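Local coordinates for protein putative hydrolase (Acinetobacter sp. NBRC 100985, PDB 4XUK) that probably hydrolyses organophosphate triesters and lactones at a two-zinc centre, as a phosphotriesterase of the metallo-beta-lactamase superfamily, at residues 29-34 with 220-225; 90-93 with 97-100. The protein carries 2 engineered substitutions. All blocks are in the same frame, centred on the assembly; numbering follows the deposited sequence.

Contact 1 of 2, residues 29-34 with 220-225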
loop_
_atom_site.group_PDB
_atom_site.type_symbol
_atom_site.label_atom_id
_atom_site.label_comp_id
_atom_site.label_asym_id
_atom_site.label_seq_id
_atom_site.Cartn_x
_atom_site.Cartn_y
_atom_site.Cartn_z
ATOM N N ASN A 29 5.027 -24.269 1.592
ATOM C CA ASN A 29 5.464 -25.441 0.837
ATOM C C ASN A 29 5.155 -25.362 -0.659
ATOM O O ASN A 29 5.666 -26.160 -1.439
ATOM C CB ASN A 29 4.846 -26.721 1.407
ATOM C CG ASN A 29 5.372 -27.057 2.790
ATOM O OD1 ASN A 29 4.601 -27.197 3.745
ATOM N ND2 ASN A 29 6.689 -27.184 2.905
ATOM N N LEU A 30 4.304 -24.423 -1.065
ATOM C CA LEU A 30 3.986 -24.286 -2.486
ATOM C C LEU A 30 5.171 -23.731 -3.276
ATOM O O LEU A 30 5.237 -23.891 -4.497
ATOM C CB LEU A 30 2.734 -23.430 -2.689
ATOM C CG LEU A 30 1.434 -23.997 -2.122
ATOM C CD1 LEU A 30 0.284 -23.030 -2.345
ATOM C CD2 LEU A 30 1.104 -25.360 -2.729
ATOM N N PHE A 31 6.112 -23.090 -2.586
ATOM C CA PHE A 31 7.324 -22.624 -3.250
ATOM C C PHE A 31 8.222 -23.824 -3.523
ATOM O O PHE A 31 8.521 -24.600 -2.617
ATOM C CB PHE A 31 8.033 -21.561 -2.413
ATOM C CG PHE A 31 7.257 -20.265 -2.303
ATOM C CD1 PHE A 31 7.050 -19.467 -3.422
ATOM C CD2 PHE A 31 6.731 -19.857 -1.087
ATOM C CE1 PHE A 31 6.327 -18.280 -3.324
ATOM C CE2 PHE A 31 6.016 -18.679 -0.980
ATOM C CZ PHE A 31 5.816 -17.885 -2.097
ATOM N N LYS A 32 8.663 -23.968 -4.748
ATOM C CA LYS A 32 9.322 -25.166 -5.225
ATOM C C LYS A 32 10.821 -25.077 -5.262
ATOM O O LYS A 32 11.369 -24.062 -5.545
ATOM C CB LYS A 32 8.828 -25.514 -6.632
ATOM C CG LYS A 32 7.471 -26.175 -6.721
ATOM C CD LYS A 32 7.504 -27.413 -7.607
ATOM C CE LYS A 32 7.753 -27.122 -9.073
ATOM N NZ LYS A 32 9.076 -27.575 -9.555
ATOM N N ASP A 33 11.466 -26.188 -4.970
ATOM C CA ASP A 33 12.902 -26.316 -5.096
ATOM C C ASP A 33 13.679 -25.185 -4.424
ATOM O O ASP A 33 14.567 -24.611 -4.968
ATOM C CB ASP A 33 13.273 -26.378 -6.547
ATOM C CG ASP A 33 12.914 -27.630 -7.165
ATOM O OD1 ASP A 33 12.230 -28.453 -6.612
ATOM O OD2 ASP A 33 13.347 -27.801 -8.245
ATOM N N ILE A 34 13.278 -24.873 -3.233
ATOM C CA ILE A 34 13.994 -23.938 -2.385
ATOM C C ILE A 34 13.835 -24.477 -0.977
ATOM O O ILE A 34 12.750 -24.917 -0.605
ATOM C CB ILE A 34 13.463 -22.478 -2.563
ATOM C CG1 ILE A 34 14.201 -21.495 -1.647
ATOM C CG2 ILE A 34 11.951 -22.411 -2.376
ATOM C CD1 ILE A 34 14.196 -20.047 -2.160
ATOM N N VAL A 220 4.016 -14.254 -11.438
ATOM C CA VAL A 220 4.529 -14.190 -10.070
ATOM C C VAL A 220 3.399 -14.257 -9.034
ATOM O O VAL A 220 2.279 -13.771 -9.285
ATOM C CB VAL A 220 5.446 -12.943 -9.871
ATOM C CG1 VAL A 220 4.622 -11.668 -9.673
ATOM C CG2 VAL A 220 6.383 -13.165 -8.706
ATOM N N HIS A 221 3.685 -14.852 -7.875
ATOM C CA HIS A 221 2.666 -15.061 -6.847
ATOM C C HIS A 221 3.008 -14.458 -5.488
ATOM O O HIS A 221 2.322 -14.722 -4.500
ATOM C CB HIS A 221 2.388 -16.552 -6.670
ATOM C CG HIS A 221 1.562 -17.141 -7.764
ATOM N ND1 HIS A 221 2.022 -17.259 -9.056
ATOM C CD2 HIS A 221 0.292 -17.614 -7.770
ATOM C CE1 HIS A 221 1.076 -17.793 -9.810
ATOM N NE2 HIS A 221 0.018 -18.013 -9.054
ATOM N N SER A 222 4.058 -13.647 -5.426
ATOM C CA SER A 222 4.519 -13.131 -4.141
ATOM C C SER A 222 5.419 -11.932 -4.372
ATOM O O SER A 222 6.110 -11.880 -5.391
ATOM C CB SER A 222 5.290 -14.238 -3.399
ATOM O OG SER A 222 6.414 -14.685 -4.153
ATOM N N HIS A 223 5.409 -10.963 -3.454
ATOM C CA HIS A 223 6.342 -9.846 -3.549
ATOM C C HIS A 223 7.586 -10.130 -2.725
ATOM O O HIS A 223 8.468 -9.276 -2.607
ATOM C CB HIS A 223 5.693 -8.531 -3.068
ATOM C CG HIS A 223 5.292 -8.550 -1.626
ATOM N ND1 HIS A 223 4.417 -9.484 -1.114
ATOM C CD2 HIS A 223 5.652 -7.760 -0.585
ATOM C CE1 HIS A 223 4.255 -9.271 0.180
ATOM N NE2 HIS A 223 4.997 -8.232 0.527
ATOM N N THR A 224 7.653 -11.342 -2.172
ATOM C CA THR A 224 8.678 -11.706 -1.204
ATOM C C THR A 224 9.649 -12.735 -1.786
ATOM O O THR A 224 10.689 -12.366 -2.330
ATOM C CB THR A 224 8.047 -12.250 0.107
ATOM O OG1 THR A 224 7.221 -13.384 -0.181
ATOM C CG2 THR A 224 7.177 -11.178 0.754
ATOM N N VAL A 225 9.298 -14.013 -1.673
ATOM C CA VAL A 225 10.172 -15.105 -2.119
ATOM C C VAL A 225 10.600 -14.940 -3.575
ATOM O O VAL A 225 11.791 -15.038 -3.897
ATOM C CB VAL A 225 9.485 -16.481 -1.956
ATOM C CG1 VAL A 225 10.363 -17.590 -2.509
ATOM C CG2 VAL A 225 9.174 -16.758 -0.484
#

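Contact 2 of 2, residues 90-93 with 97-100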
loop_
_atom_site.group_PDB
_atom_site.type_symbol
_atom_site.label_atom_id
_atom_site.label_comp_id
_atom_site.label_asym_id
_atom_site.label_seq_id
_atom_site.Cartn_x
_atom_site.Cartn_y
_atom_site.Cartn_z
ATOM N N ASN A 90 -16.559 -4.421 -5.552
ATOM C CA ASN A 90 -15.629 -3.291 -5.535
ATOM C C ASN A 90 -15.683 -2.446 -6.813
ATOM O O ASN A 90 -15.433 -1.237 -6.771
ATOM C CB ASN A 90 -14.199 -3.770 -5.226
ATOM C CG ASN A 90 -14.012 -4.149 -3.755
ATOM O OD1 ASN A 90 -14.499 -3.453 -2.857
ATOM N ND2 ASN A 90 -13.316 -5.262 -3.506
ATOM N N LEU A 91 -16.006 -3.076 -7.943
ATOM C CA LEU A 91 -16.250 -2.330 -9.178
ATOM C C LEU A 91 -17.381 -1.326 -8.962
ATOM O O LEU A 91 -17.264 -0.139 -9.319
ATOM C CB LEU A 91 -16.592 -3.297 -10.314
ATOM C CG LEU A 91 -16.766 -2.754 -11.728
ATOM C CD1 LEU A 91 -16.336 -3.808 -12.734
ATOM C CD2 LEU A 91 -18.221 -2.371 -11.961
ATOM N N LYS A 92 -18.468 -1.801 -8.358
ATOM C CA LYS A 92 -19.618 -0.942 -8.062
ATOM C C LYS A 92 -19.285 0.102 -6.994
ATOM O O LYS A 92 -19.719 1.246 -7.070
ATOM C CB LYS A 92 -20.820 -1.798 -7.644
ATOM C CG LYS A 92 -21.349 -2.692 -8.776
ATOM C CD LYS A 92 -22.278 -3.803 -8.247
ATOM C CE LYS A 92 -22.796 -4.663 -9.393
ATOM N NZ LYS A 92 -23.677 -5.793 -8.954
ATOM N N ALA A 93 -18.483 -0.284 -6.013
ATOM C CA ALA A 93 -18.098 0.650 -4.960
ATOM C C ALA A 93 -17.225 1.767 -5.525
ATOM O O ALA A 93 -17.258 2.906 -5.033
ATOM C CB ALA A 93 -17.372 -0.091 -3.836
ATOM N N GLN A 97 -20.126 0.776 -13.407
ATOM C CA GLN A 97 -21.241 -0.166 -13.540
ATOM C C GLN A 97 -20.827 -1.321 -14.428
ATOM O O GLN A 97 -20.099 -1.125 -15.401
ATOM C CB GLN A 97 -22.438 0.506 -14.201
ATOM C CG GLN A 97 -22.574 1.977 -13.890
ATOM C CD GLN A 97 -23.558 2.217 -12.793
ATOM O OE1 GLN A 97 -23.617 1.458 -11.821
ATOM N NE2 GLN A 97 -24.355 3.270 -12.936
ATOM N N PRO A 98 -21.306 -2.532 -14.111
ATOM C CA PRO A 98 -20.917 -3.682 -14.934
ATOM C C PRO A 98 -21.348 -3.542 -16.403
ATOM O O PRO A 98 -20.669 -4.087 -17.270
ATOM C CB PRO A 98 -21.626 -4.865 -14.254
ATOM C CG PRO A 98 -22.631 -4.259 -13.301
ATOM C CD PRO A 98 -22.092 -2.920 -12.925
ATOM N N GLU A 99 -22.442 -2.828 -16.678
ATOM C CA GLU A 99 -22.890 -2.633 -18.063
ATOM C C GLU A 99 -21.920 -1.780 -18.884
ATOM O O GLU A 99 -21.977 -1.786 -20.115
ATOM C CB GLU A 99 -24.284 -1.998 -18.101
ATOM C CG GLU A 99 -25.400 -2.893 -17.578
ATOM C CD GLU A 99 -25.582 -2.796 -16.074
ATOM O OE1 GLU A 99 -24.743 -2.151 -15.398
ATOM O OE2 GLU A 99 -26.575 -3.362 -15.567
ATOM N N GLN A 100 -21.035 -1.047 -18.209
ATOM C CA GLN A 100 -20.074 -0.181 -18.892
ATOM C C GLN A 100 -18.872 -0.968 -19.410
ATOM O O GLN A 100 -18.143 -0.493 -20.291
ATOM C CB GLN A 100 -19.564 0.914 -17.953
ATOM C CG GLN A 100 -20.571 1.970 -17.541
ATOM C CD GLN A 100 -19.945 2.958 -16.567
ATOM O OE1 GLN A 100 -19.802 2.675 -15.381
ATOM N NE2 GLN A 100 -19.550 4.109 -17.070
#

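Contact 1 of 2, residues 29-34 with 220-225
Phe31 reaches from the loop after strand 14-26 to lay its ring against Val225, the first residue of helix 225-228 in this metallo-beta-lactamase fold; the side chain of Ser222 here is about 12 Å from a bound zinc ion. Ring and valine point against one another, and the ring slides under the methyls. Methyl CG2 of Val225 stands over one face of the ring, 3.9 Å from its centroid and 18° off the normal, a CH-pi contact displaced toward the rim. Val225 CG1 adds a second touch, 3.9 Å from Phe31 CD1. Both methyls rest on the same face, CG2 toward CE2 and CG1 toward CD1, because Val225 sets CG1 opposite its own backbone N (chi1 176°). A beta-branched residue suits the spot because it offers the flat aromatic two methyls at once.

Ser222 closes in on the far end of the ring from an oblique angle. Its chi1 of 59° tucks OG in between the two backbone branches, and OG approaches Phe31 CE1 at 3.7 Å. The hydroxyl spends its polarity elsewhere, in a hydrogen bond with Gln226 OE1, an oxygen that the backbone N of His221 also engages. A small polar residue thus fits against the CE1-CZ end of the ring without burying an unpartnered group. Phe31 and Ile34 also both touch Val39 of helix 36-45.

Preceding Ser222, His221 brings its ring up to those of the zinc ligands His197 and His265, so the segment runs from the metal centre to the apolar cluster. The closest carbon pair of the face contact is Phe31 CE2 to Val225 CG2, 3.7 Å.

Contact 2 of 2, residues 90-93 with 97-100
Leu91 drives its CD2 methyl against the peptide joining Gln97 to Pro98, with Leu91 CD2 lying 3.7 Å from Gln97 C. The same methyl is 4.0 Å from Pro98 CD, so a single leucine branch covers both the tertiary amide and the start of the proline ring. With CG set opposite the backbone N (chi1 -175°), the leucine leans off its helix toward the turn. Leucine suits this buried place because its branched apolar end can meet the turn, Phe125 and Leu19 of strand 14-26; Phe125 touches Pro98 as well.

Lys92 works differently. Its chain, extended beyond CG, runs at about a right angle to the direction of the Pro98 side chain, and Lys92 CE packs 3.9 Å from Pro98 CG. The aliphatic carbons therefore serve as an apolar cover for the CG-CD end of the proline, a use of lysine well suited to a helix surface.

The turn that receives them is braced from within. Gln100 sends its OE1 back to Gln97 N, a 2.8 Å hydrogen bond lying in the carbonyl plane of the amide. Gln100 N in turn bonds to Gln97 O at 3.0 Å, so backbone and side chain together tie the two glutamines. Proline suits the first position of the short 3-10 segment 98-100, having no N-H to satisfy and a phi of -61° already appropriate. With strands 69-72 and 103-105 parallel neighbours, this is the return leg of a beta-alpha-beta crossover in the alpha-beta/beta-alpha sandwich of the metallo-beta-lactamase superfamily.

How the contacts relate
From the N terminus, the chain lays down strands 6-11 and 14-26 and then enters residues 29-34, which wait for a partner 186 residues further on. Within that long excursion helix 87-93 turns back on residues 97-100, so contact 2 closes a loop of a few residues and sits wholly inside the span of contact 1. Contact 2 joins a helix to its own exit turn, which leads into the interior strand 103-105 of the first sheet. Contact 1, reached only after strand 211-215, links the two halves near the zinc site. Their centres lie 33 Å apart, on opposite sides of the chain's centre, without touching.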